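Local coordinates for hypothetical protein (Uncultured marine organism, PDB 2OD6) that is of unknown function but forms a ferredoxin-like dimer that holds a molecule of 10-oxohexadecanoic acid, consistent with binding fatty-acid-like ligands, at residues F10-F15 with V58-M63; K37-R42 with A78-T83; S48-W53 with V62-Y67. All blocks are in the same frame, centred on the assembly; numbering follows the deposited sequence.

Contact 1. Residues F10-F15 with V58-M63; sequences FTTADF and VFRVVM. With OHA (10-oxohexadecanoic acid), chain E.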
loop_
_atom_site.group_PDB
_atom_site.type_symbol
_atom_site.label_atom_id
_atom_site.label_comp_id
_atom_site.label_asym_id
_atom_site.label_seq_id
_atom_site.Cartn_x
_atom_site.Cartn_y
_atom_site.Cartn_z
ATOM N N PHE A 10 2.652 -2.231 4.704
ATOM C CA PHE A 10 2.198 -2.969 3.531
ATOM C C PHE A 10 2.864 -4.268 3.567
ATOM O O PHE A 10 4.081 -4.318 3.462
ATOM C CB PHE A 10 2.600 -2.268 2.228
ATOM C CG PHE A 10 2.143 -0.855 2.143
ATOM C CD1 PHE A 10 0.873 -0.538 1.696
ATOM C CD2 PHE A 10 2.977 0.168 2.544
ATOM C CE1 PHE A 10 0.454 0.781 1.629
ATOM C CE2 PHE A 10 2.560 1.489 2.477
ATOM C CZ PHE A 10 1.299 1.799 2.031
ATOM N N THR A 11 2.103 -5.318 3.807
ATOM C CA THR A 11 2.717 -6.673 3.815
ATOM C C THR A 11 2.380 -7.307 2.492
ATOM O O THR A 11 1.171 -7.405 2.136
ATOM C CB THR A 11 2.135 -7.459 4.990
ATOM O OG1 THR A 11 2.491 -6.803 6.212
ATOM C CG2 THR A 11 2.629 -8.886 5.024
ATOM N N THR A 12 3.397 -7.851 1.826
ATOM C CA THR A 12 3.207 -8.590 0.595
ATOM C C THR A 12 3.393 -10.039 0.944
ATOM O O THR A 12 4.399 -10.437 1.577
ATOM C CB THR A 12 4.165 -8.143 -0.572
ATOM O OG1 THR A 12 3.908 -6.761 -0.869
ATOM C CG2 THR A 12 3.940 -9.006 -1.833
ATOM N N ALA A 13 2.387 -10.814 0.570
ATOM C CA ALA A 13 2.336 -12.231 0.803
ATOM C C ALA A 13 2.334 -13.015 -0.522
ATOM O O ALA A 13 1.424 -12.861 -1.328
ATOM C CB ALA A 13 1.094 -12.488 1.593
ATOM N N ASP A 14 3.311 -13.899 -0.734
ATOM C CA ASP A 14 3.403 -14.667 -1.955
ATOM C C ASP A 14 3.252 -16.119 -1.674
ATOM O O ASP A 14 3.823 -16.581 -0.711
ATOM C CB ASP A 14 4.803 -14.586 -2.538
ATOM C CG ASP A 14 4.905 -13.596 -3.623
ATOM O OD1 ASP A 14 4.827 -12.402 -3.284
ATOM O OD2 ASP A 14 5.047 -14.023 -4.791
ATOM N N PHE A 15 2.585 -16.831 -2.583
ATOM C CA PHE A 15 2.205 -18.204 -2.390
ATOM C C PHE A 15 2.631 -18.927 -3.600
ATOM O O PHE A 15 2.888 -18.342 -4.657
ATOM C CB PHE A 15 0.703 -18.347 -2.211
ATOM C CG PHE A 15 0.165 -17.505 -1.123
ATOM C CD1 PHE A 15 -0.218 -16.251 -1.386
ATOM C CD2 PHE A 15 0.136 -17.941 0.197
ATOM C CE1 PHE A 15 -0.681 -15.457 -0.406
ATOM C CE2 PHE A 15 -0.349 -17.112 1.210
ATOM C CZ PHE A 15 -0.724 -15.882 0.896
ATOM N N VAL A 58 1.932 -14.912 -10.703
ATOM C CA VAL A 58 2.273 -14.964 -9.298
ATOM C C VAL A 58 0.990 -14.963 -8.519
ATOM O O VAL A 58 -0.046 -14.486 -8.994
ATOM C CB VAL A 58 3.151 -13.750 -8.825
ATOM C CG1 VAL A 58 4.441 -13.734 -9.577
ATOM C CG2 VAL A 58 2.433 -12.490 -8.963
ATOM N N PHE A 59 1.087 -15.472 -7.298
ATOM C CA PHE A 59 -0.045 -15.506 -6.408
ATOM C C PHE A 59 0.211 -14.605 -5.236
ATOM O O PHE A 59 0.924 -14.969 -4.335
ATOM C CB PHE A 59 -0.259 -16.966 -6.033
ATOM C CG PHE A 59 -0.417 -17.807 -7.201
ATOM C CD1 PHE A 59 -1.574 -17.788 -7.923
ATOM C CD2 PHE A 59 0.654 -18.503 -7.677
ATOM C CE1 PHE A 59 -1.696 -18.540 -9.106
ATOM C CE2 PHE A 59 0.563 -19.286 -8.862
ATOM C CZ PHE A 59 -0.636 -19.309 -9.571
ATOM N N ARG A 60 -0.428 -13.431 -5.149
ATOM C CA ARG A 60 0.144 -12.452 -4.296
ATOM C C ARG A 60 -0.923 -11.458 -3.867
ATOM O O ARG A 60 -1.708 -11.038 -4.654
ATOM C CB ARG A 60 1.323 -11.758 -5.050
ATOM C CG ARG A 60 2.108 -10.684 -4.284
ATOM C CD ARG A 60 3.248 -10.023 -5.154
ATOM N NE ARG A 60 4.285 -10.995 -5.614
ATOM C CZ ARG A 60 5.137 -10.759 -6.599
ATOM N NH1 ARG A 60 5.187 -9.609 -7.202
ATOM N NH2 ARG A 60 6.004 -11.708 -6.953
ATOM N N VAL A 61 -0.901 -11.169 -2.594
ATOM C CA VAL A 61 -1.795 -10.123 -2.030
ATOM C C VAL A 61 -0.948 -9.116 -1.362
ATOM O O VAL A 61 0.084 -9.408 -0.817
ATOM C CB VAL A 61 -2.823 -10.735 -1.067
ATOM C CG1 VAL A 61 -3.734 -11.730 -1.870
ATOM C CG2 VAL A 61 -2.169 -11.428 0.136
ATOM N N VAL A 62 -1.416 -7.870 -1.364
ATOM C CA VAL A 62 -0.848 -6.875 -0.501
ATOM C C VAL A 62 -1.892 -6.529 0.560
ATOM O O VAL A 62 -3.025 -6.182 0.250
ATOM C CB VAL A 62 -0.420 -5.571 -1.278
ATOM C CG1 VAL A 62 0.056 -4.445 -0.305
ATOM C CG2 VAL A 62 0.687 -5.916 -2.271
HETATM N N MSE A 63 -1.457 -6.590 1.817
HETATM C CA MSE A 63 -2.242 -6.244 2.967
HETATM C C MSE A 63 -1.835 -4.869 3.528
HETATM O O MSE A 63 -0.636 -4.594 3.761
HETATM C CB MSE A 63 -2.075 -7.366 3.977
HETATM C CG MSE A 63 -2.676 -8.671 3.451
HETATM SE SE MSE A 63 -2.566 -9.993 4.883
HETATM C CE MSE A 63 -0.727 -10.360 4.881
HETATM O O2 OHA E . 1.966 -3.324 10.725
HETATM C C16 OHA E . 2.446 -4.439 10.538
HETATM O O3 OHA E . 3.731 -4.459 10.263
HETATM C C15 OHA E . 1.654 -5.733 10.652
HETATM C C14 OHA E . 2.326 -6.897 9.899
HETATM C C13 OHA E . 1.739 -8.302 10.182
HETATM C C12 OHA E . 1.302 -9.086 8.927
HETATM C C11 OHA E . 1.195 -10.624 9.117
HETATM C C10 OHA E . -0.074 -11.293 8.551
HETATM C C9 OHA E . -1.263 -11.127 9.525
HETATM C C8 OHA E . -2.678 -11.358 8.944
HETATM C C7 OHA E . -3.758 -10.914 9.941
HETATM O O1 OHA E . -4.143 -9.748 9.973
HETATM C C6 OHA E . -4.395 -11.853 10.942
HETATM C C5 OHA E . -3.978 -13.313 10.769
HETATM C C4 OHA E . -4.754 -14.209 11.752
HETATM C C3 OHA E . -4.554 -15.727 11.574
HETATM C C2 OHA E . -4.835 -16.280 10.170
HETATM C C1 OHA E . -3.573 -16.884 9.569
HETATM O O HOH W 1 3.519 -16.333 -6.375
#
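A salt bridge lies directly across two neighbouring strands: Asp14 and Arg60 form a non-hydrogen-bonded antiparallel pair, and their side chains run alongside each other, pointing the same way. The strands are 7-15 and 59-67, the central pair in the four-stranded antiparallel sheet of a ferredoxin-like fold. Arg60 starts with CG anti to its backbone N (chi1 -178°), stays extended to CD and then bends at chi3 (-61°), which turns NE toward the Asp14 carboxylate. There NE donates to Asp14 OD1 at 2.8 Å, meeting it on the syn side though tilted out of the guanidinium plane; weaker bonds run from NE and NH2 to OD2. The two flat groups are therefore not coplanar, their planes lying 42° apart. One face of the guanidinium is covered by Val58 CG2, and the CG and CD methylenes pack on Thr12 CG2, each at 3.5 Å. A leucine in place of Arg60 would probably leave the Asp14 carboxylate without its charged mate, held among the contacts described by little more than a water.

Thr11, Ala13, Val61 and Met63 stand on the opposite face of the sheet, beneath helix 18-40 and the bound fatty acid. Met63, a selenomethionine, bends at its last torsion and sets CE against Thr11 CG2 (3.7 Å) while the same methyl touches C10 of the ligand at 3.8 Å. Thr11 OG1 lies beside the ligand chain too, but its hydrogen bond goes to Thr101. Paired backbone bonds join Thr11 to Met63 and Ala13 to Val61, the bonds Met63 N to Thr11 O and Ala13 N to Val61 O both being nearly straight. At the far end a water accepts from Phe59 N at 2.7 Å and donates both to Phe15 O and to Asp14 OD2.

Contact 2. Residues K37-R42 with A78-T83; sequences KEMKSR and AYLEDT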
loop_
_atom_site.group_PDB
_atom_site.type_symbol
_atom_site.label_atom_id
_atom_site.label_comp_id
_atom_site.label_asym_id
_atom_site.label_seq_id
_atom_site.Cartn_x
_atom_site.Cartn_y
_atom_site.Cartn_z
ATOM N N LYS A 37 -11.372 -6.496 15.600
ATOM C CA LYS A 37 -11.822 -5.836 16.800
ATOM C C LYS A 37 -10.616 -5.494 17.673
ATOM O O LYS A 37 -10.535 -4.400 18.229
ATOM C CB LYS A 37 -12.774 -6.775 17.550
ATOM C CG LYS A 37 -13.591 -6.149 18.595
ATOM C CD LYS A 37 -14.575 -7.154 19.217
ATOM C CE LYS A 37 -13.906 -8.131 20.188
ATOM N NZ LYS A 37 -13.388 -9.364 19.504
ATOM N N GLU A 38 -9.689 -6.439 17.801
ATOM C CA GLU A 38 -8.545 -6.239 18.690
ATOM C C GLU A 38 -7.628 -5.144 18.202
ATOM O O GLU A 38 -7.188 -4.298 18.984
ATOM C CB GLU A 38 -7.766 -7.540 18.862
ATOM C CG GLU A 38 -8.533 -8.590 19.607
ATOM C CD GLU A 38 -8.758 -8.276 21.085
ATOM O OE1 GLU A 38 -8.131 -7.355 21.641
ATOM O OE2 GLU A 38 -9.566 -8.982 21.701
HETATM N N MSE A 39 -7.344 -5.157 16.908
HETATM C CA MSE A 39 -6.450 -4.161 16.308
HETATM C C MSE A 39 -7.044 -2.742 16.292
HETATM O O MSE A 39 -6.346 -1.754 16.548
HETATM C CB MSE A 39 -6.037 -4.603 14.886
HETATM C CG MSE A 39 -5.206 -5.818 14.884
HETATM SE SE MSE A 39 -4.439 -6.288 13.156
HETATM C CE MSE A 39 -2.799 -5.167 13.084
ATOM N N LYS A 40 -8.334 -2.638 16.020
ATOM C CA LYS A 40 -8.969 -1.351 16.014
ATOM C C LYS A 40 -9.030 -0.779 17.396
ATOM O O LYS A 40 -8.881 0.435 17.558
ATOM C CB LYS A 40 -10.358 -1.406 15.390
ATOM C CG LYS A 40 -10.323 -1.657 13.896
ATOM C CD LYS A 40 -11.624 -1.233 13.268
ATOM C CE LYS A 40 -11.526 -1.280 11.748
ATOM N NZ LYS A 40 -12.904 -1.143 11.190
ATOM N N SER A 41 -9.212 -1.632 18.416
ATOM C CA SER A 41 -9.231 -1.144 19.799
ATOM C C SER A 41 -7.857 -0.614 20.197
ATOM O O SER A 41 -7.743 0.080 21.201
ATOM C CB SER A 41 -9.644 -2.245 20.775
ATOM O OG SER A 41 -8.577 -3.178 20.943
ATOM N N ARG A 42 -6.827 -0.975 19.427
ATOM C CA ARG A 42 -5.458 -0.495 19.625
ATOM C C ARG A 42 -5.029 0.574 18.646
ATOM O O ARG A 42 -3.848 0.952 18.617
ATOM C CB ARG A 42 -4.506 -1.681 19.555
ATOM C CG ARG A 42 -4.699 -2.632 20.691
ATOM C CD ARG A 42 -3.921 -3.902 20.464
ATOM N NE ARG A 42 -3.917 -4.712 21.664
ATOM C CZ ARG A 42 -4.910 -5.506 22.058
ATOM N NH1 ARG A 42 -6.021 -5.624 21.351
ATOM N NH2 ARG A 42 -4.790 -6.177 23.191
ATOM N N ALA A 78 2.693 -5.429 19.075
ATOM C CA ALA A 78 2.713 -6.097 20.358
ATOM C C ALA A 78 1.607 -7.139 20.436
ATOM O O ALA A 78 1.840 -8.281 20.819
ATOM C CB ALA A 78 2.566 -5.077 21.474
ATOM N N TYR A 79 0.401 -6.732 20.063
ATOM C CA TYR A 79 -0.756 -7.611 20.061
ATOM C C TYR A 79 -0.517 -8.783 19.121
ATOM O O TYR A 79 -0.820 -9.914 19.459
ATOM C CB TYR A 79 -2.027 -6.854 19.625
ATOM C CG TYR A 79 -3.143 -7.768 19.218
ATOM C CD1 TYR A 79 -3.853 -8.485 20.174
ATOM C CD2 TYR A 79 -3.473 -7.949 17.882
ATOM C CE1 TYR A 79 -4.879 -9.353 19.806
ATOM C CE2 TYR A 79 -4.512 -8.842 17.491
ATOM C CZ TYR A 79 -5.199 -9.524 18.457
ATOM O OH TYR A 79 -6.213 -10.390 18.107
ATOM N N LEU A 80 -0.004 -8.517 17.927
ATOM C CA LEU A 80 0.142 -9.595 16.962
ATOM C C LEU A 80 1.222 -10.579 17.392
ATOM O O LEU A 80 0.998 -11.775 17.324
ATOM C CB LEU A 80 0.378 -9.074 15.549
ATOM C CG LEU A 80 -0.777 -8.385 14.786
ATOM C CD1 LEU A 80 -0.242 -7.812 13.469
ATOM C CD2 LEU A 80 -1.953 -9.315 14.503
ATOM N N GLU A 81 2.371 -10.100 17.871
ATOM C CA GLU A 81 3.457 -11.007 18.270
ATOM C C GLU A 81 3.017 -11.853 19.466
ATOM O O GLU A 81 3.318 -13.029 19.549
ATOM C CB GLU A 81 4.753 -10.244 18.583
ATOM C CG GLU A 81 5.457 -9.671 17.334
ATOM N N ASP A 82 2.269 -11.237 20.370
ATOM C CA ASP A 82 1.658 -11.935 21.503
ATOM C C ASP A 82 0.745 -13.074 21.071
ATOM O O ASP A 82 0.861 -14.195 21.556
ATOM C CB ASP A 82 0.801 -10.940 22.272
ATOM C CG ASP A 82 1.220 -10.806 23.678
ATOM O OD1 ASP A 82 0.861 -11.707 24.470
ATOM O OD2 ASP A 82 1.905 -9.796 23.982
ATOM N N THR A 83 -0.156 -12.736 20.155
ATOM C CA THR A 83 -1.253 -13.590 19.703
ATOM C C THR A 83 -0.817 -14.664 18.719
ATOM O O THR A 83 -0.690 -15.824 19.097
ATOM C CB THR A 83 -2.378 -12.731 19.041
ATOM O OG1 THR A 83 -2.862 -11.776 19.986
ATOM C CG2 THR A 83 -3.540 -13.607 18.555
#
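The Tyr79 ring is sandwiched: Glu38 CB lies over one face, 3.3 Å from Tyr79 CZ, and Thr83 OG1 sits above the other, offset toward the rim. Arg42 approaches from the Glu38 side, near the CB end of the ring. One face of its guanidinium is laid over Tyr79 CD1, with Arg42 CZ 3.7 Å from that atom and the two planes 29° apart, while NE rides against Tyr79 CB at 3.5 Å. Glu38 takes the guanidinium at its edge: NH1 donates in plane to the anti lone pair of Glu38 OE1, a salt bridge of 2.7 Å. The same NH1 also reaches Glu38 O, which Ser41 OG meets from the opposite face of the carbonyl plane, so two side chains gather on this one carbonyl near the end of helix 18-40.

Here the two long helices of the ferredoxin-like fold, 18-40 and 70-85, meet on the face of the sheet that carries Tyr65 and Tyr67. Deeper in, Met39 CG brushes the Tyr79 ring and the bent chain carries CE to Leu80 CD1, 3.7 Å away. Leu80 lines the fatty-acid pocket. Thr83 is turned so that OG1 donates to Tyr79 O at 2.8 Å, one helical turn back, where Thr83 N binds from the other face of that carbonyl.

Contact 3. Residues S48-W53 with V62-Y67; sequences SMNRVW and VMTYEY. With OHA (10-oxohexadecanoic acid), chain E.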
loop_
_atom_site.group_PDB
_atom_site.type_symbol
_atom_site.label_atom_id
_atom_site.label_comp_id
_atom_site.label_asym_id
_atom_site.label_seq_id
_atom_site.Cartn_x
_atom_site.Cartn_y
_atom_site.Cartn_z
ATOM N N SER A 48 -6.867 -3.707 4.590
ATOM C CA SER A 48 -7.312 -4.158 3.241
ATOM C C SER A 48 -6.433 -5.234 2.766
ATOM O O SER A 48 -5.295 -5.263 3.179
ATOM C CB SER A 48 -7.430 -3.005 2.222
ATOM O OG SER A 48 -6.179 -2.514 1.774
HETATM N N MSE A 49 -6.998 -6.157 1.977
HETATM C CA MSE A 49 -6.227 -7.208 1.289
HETATM C C MSE A 49 -6.484 -7.010 -0.203
HETATM O O MSE A 49 -7.611 -6.811 -0.614
HETATM C CB MSE A 49 -6.594 -8.620 1.803
HETATM C CG MSE A 49 -5.944 -9.766 1.133
HETATM SE SE MSE A 49 -6.014 -11.186 2.489
HETATM C CE MSE A 49 -8.012 -11.033 2.795
ATOM N N ASN A 50 -5.431 -7.145 -1.028
ATOM C CA ASN A 50 -5.505 -6.691 -2.442
ATOM C C ASN A 50 -4.832 -7.684 -3.266
ATOM O O ASN A 50 -3.728 -8.002 -2.907
ATOM C CB ASN A 50 -4.798 -5.329 -2.573
ATOM C CG ASN A 50 -5.357 -4.280 -1.632
ATOM O OD1 ASN A 50 -6.316 -3.594 -1.980
ATOM N ND2 ASN A 50 -4.729 -4.120 -0.406
ATOM N N ARG A 51 -5.478 -8.206 -4.314
ATOM C CA ARG A 51 -4.879 -9.270 -5.132
ATOM C C ARG A 51 -4.106 -8.557 -6.229
ATOM O O ARG A 51 -4.696 -7.738 -6.940
ATOM C CB ARG A 51 -6.013 -10.067 -5.796
ATOM C CG ARG A 51 -5.611 -10.961 -6.937
ATOM C CD ARG A 51 -4.883 -11.981 -6.387
ATOM N NE ARG A 51 -4.441 -12.914 -7.422
ATOM C CZ ARG A 51 -5.230 -13.655 -8.192
ATOM N NH1 ARG A 51 -6.530 -13.729 -8.020
ATOM N NH2 ARG A 51 -4.641 -14.449 -9.062
ATOM N N VAL A 52 -2.838 -8.923 -6.421
ATOM C CA VAL A 52 -1.989 -8.249 -7.409
ATOM C C VAL A 52 -2.187 -8.996 -8.737
ATOM O O VAL A 52 -1.939 -10.208 -8.809
ATOM C CB VAL A 52 -0.497 -8.222 -7.008
ATOM C CG1 VAL A 52 0.380 -7.601 -8.208
ATOM C CG2 VAL A 52 -0.262 -7.415 -5.644
ATOM N N TRP A 53 -2.653 -8.286 -9.765
ATOM C CA TRP A 53 -2.944 -8.943 -11.057
ATOM C C TRP A 53 -1.973 -8.630 -12.228
ATOM O O TRP A 53 -2.023 -9.315 -13.265
ATOM C CB TRP A 53 -4.395 -8.739 -11.464
ATOM C CG TRP A 53 -4.890 -7.259 -11.477
ATOM C CD1 TRP A 53 -5.570 -6.643 -10.540
ATOM C CD2 TRP A 53 -4.620 -6.270 -12.511
ATOM N NE1 TRP A 53 -5.807 -5.341 -10.901
ATOM C CE2 TRP A 53 -5.247 -5.091 -12.116
ATOM C CE3 TRP A 53 -3.966 -6.305 -13.756
ATOM C CZ2 TRP A 53 -5.220 -3.927 -12.897
ATOM C CZ3 TRP A 53 -3.922 -5.153 -14.511
ATOM C CH2 TRP A 53 -4.561 -3.984 -14.088
ATOM N N VAL A 62 -1.416 -7.870 -1.364
ATOM C CA VAL A 62 -0.848 -6.875 -0.501
ATOM C C VAL A 62 -1.892 -6.529 0.560
ATOM O O VAL A 62 -3.025 -6.182 0.250
ATOM C CB VAL A 62 -0.420 -5.571 -1.278
ATOM C CG1 VAL A 62 0.056 -4.445 -0.305
ATOM C CG2 VAL A 62 0.687 -5.916 -2.271
HETATM N N MSE A 63 -1.457 -6.590 1.817
HETATM C CA MSE A 63 -2.242 -6.244 2.967
HETATM C C MSE A 63 -1.835 -4.869 3.528
HETATM O O MSE A 63 -0.636 -4.594 3.761
HETATM C CB MSE A 63 -2.075 -7.366 3.977
HETATM C CG MSE A 63 -2.676 -8.671 3.451
HETATM SE SE MSE A 63 -2.566 -9.993 4.883
HETATM C CE MSE A 63 -0.727 -10.360 4.881
ATOM N N THR A 64 -2.782 -3.974 3.727
ATOM C CA THR A 64 -2.421 -2.702 4.207
ATOM C C THR A 64 -3.012 -2.561 5.614
ATOM O O THR A 64 -4.154 -2.922 5.835
ATOM C CB THR A 64 -2.926 -1.555 3.287
ATOM O OG1 THR A 64 -4.338 -1.472 3.430
ATOM C CG2 THR A 64 -2.562 -1.809 1.819
ATOM N N TYR A 65 -2.203 -2.061 6.552
ATOM C CA TYR A 65 -2.626 -1.741 7.906
ATOM C C TYR A 65 -2.463 -0.244 8.116
ATOM O O TYR A 65 -1.351 0.262 8.077
ATOM C CB TYR A 65 -1.730 -2.482 8.876
ATOM C CG TYR A 65 -1.814 -3.941 8.736
ATOM C CD1 TYR A 65 -1.000 -4.592 7.809
ATOM C CD2 TYR A 65 -2.707 -4.698 9.483
ATOM C CE1 TYR A 65 -1.045 -5.990 7.631
ATOM C CE2 TYR A 65 -2.755 -6.127 9.314
ATOM C CZ TYR A 65 -1.926 -6.724 8.390
ATOM O OH TYR A 65 -1.986 -8.061 8.229
ATOM N N GLU A 66 -3.541 0.483 8.298
ATOM C CA GLU A 66 -3.449 1.900 8.464
ATOM C C GLU A 66 -3.649 2.227 9.950
ATOM O O GLU A 66 -4.739 2.060 10.468
ATOM C CB GLU A 66 -4.534 2.612 7.654
ATOM C CG GLU A 66 -4.216 2.686 6.173
ATOM C CD GLU A 66 -5.367 3.140 5.340
ATOM O OE1 GLU A 66 -5.975 4.211 5.608
ATOM O OE2 GLU A 66 -5.647 2.404 4.382
ATOM N N TYR A 67 -2.594 2.709 10.603
ATOM C CA TYR A 67 -2.636 3.070 12.000
ATOM C C TYR A 67 -2.724 4.580 12.256
ATOM O O TYR A 67 -2.270 5.409 11.450
ATOM C CB TYR A 67 -1.405 2.534 12.691
ATOM C CG TYR A 67 -1.114 1.058 12.458
ATOM C CD1 TYR A 67 -1.796 0.082 13.154
ATOM C CD2 TYR A 67 -0.125 0.653 11.571
ATOM C CE1 TYR A 67 -1.516 -1.280 12.959
ATOM C CE2 TYR A 67 0.168 -0.691 11.392
ATOM C CZ TYR A 67 -0.524 -1.642 12.112
ATOM O OH TYR A 67 -0.238 -2.982 11.971
HETATM O O2 OHA E . 1.966 -3.324 10.725
HETATM C C16 OHA E . 2.446 -4.439 10.538
HETATM O O3 OHA E . 3.731 -4.459 10.263
HETATM C C15 OHA E . 1.654 -5.733 10.652
HETATM C C14 OHA E . 2.326 -6.897 9.899
HETATM C C13 OHA E . 1.739 -8.302 10.182
HETATM C C12 OHA E . 1.302 -9.086 8.927
HETATM C C11 OHA E . 1.195 -10.624 9.117
HETATM C C10 OHA E . -0.074 -11.293 8.551
HETATM C C9 OHA E . -1.263 -11.127 9.525
HETATM C C8 OHA E . -2.678 -11.358 8.944
HETATM C C7 OHA E . -3.758 -10.914 9.941
HETATM O O1 OHA E . -4.143 -9.748 9.973
HETATM C C6 OHA E . -4.395 -11.853 10.942
HETATM C C5 OHA E . -3.978 -13.313 10.769
HETATM C C4 OHA E . -4.754 -14.209 11.752
HETATM C C3 OHA E . -4.554 -15.727 11.574
HETATM C C2 OHA E . -4.835 -16.280 10.170
HETATM C C1 OHA E . -3.573 -16.884 9.569
#
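Asn50 leaves its strand with CB already 3.4 Å from Val62 O across the sheet; CG stays close to the same oxygen, and at the tip ND2 donates to it at 2.8 Å. With CG anti to the carbonyl carbon (chi1 -56°), the amide folds back toward the backbone, and ND2 can hold two acceptors near its own plane: Val62 O, and Ser48 OG of its own strand at 3.1 Å. Ser48 OG passes the chain of bonds on to Thr64 OG1 at 2.7 Å, where either hydroxyl may be the donor, Asn50, Ser48 and Thr64 all being buried on the same face of the sheet. Methyl CG2 of Thr64 lies against ND2 as well.

The strands, 44-52 and 59-67, make the beta hairpin of the ferredoxin-like fold, antiparallel with Ser48 opposite Thr64 and Asn50 opposite Val62. Strand 44-52 is at the sheet's edge within its own chain, but residues 48-52 pair with a strand of the second subunit, so the sheet continues through the dimer. On the other face Met49 CG packs alongside Met63 CG at 4.2 Å.

Further along strand 59-67, Tyr65 and Tyr67 turn to this second face and take hold of the fatty acid. Tyr65 lays a ring face under ligand C15 and donates from OH to the keto oxygen O1 at 3.2 Å; Phe47 meets the ring edge-to-face. Tyr67 OH donates to carboxyl oxygen O2 at 2.6 Å, which lies at the ring's edge and near its plane, and Ser9 OG also hydrogen-bonds to the ligand.

From the N terminus, strand 7-15 supplies the first half of contact 1, and its partner comes only after helix 18-40 and strand 44-52 have passed. Contact 2 starts inside that loop, at the end of helix 18-40, and closes beyond it on helix 70-85, so contacts 1 and 2 cross. Contact 3 closes the short hairpin and is nested inside the loop of contact 2. Contacts 1 and 3 finish on the same strand and share Val62 and Met63, joining three adjacent strands. Helix layer and sheet meet where Met39 CE of contact 2 packs on Tyr65 and Tyr67 of contact 3, beside the fatty-acid pocket.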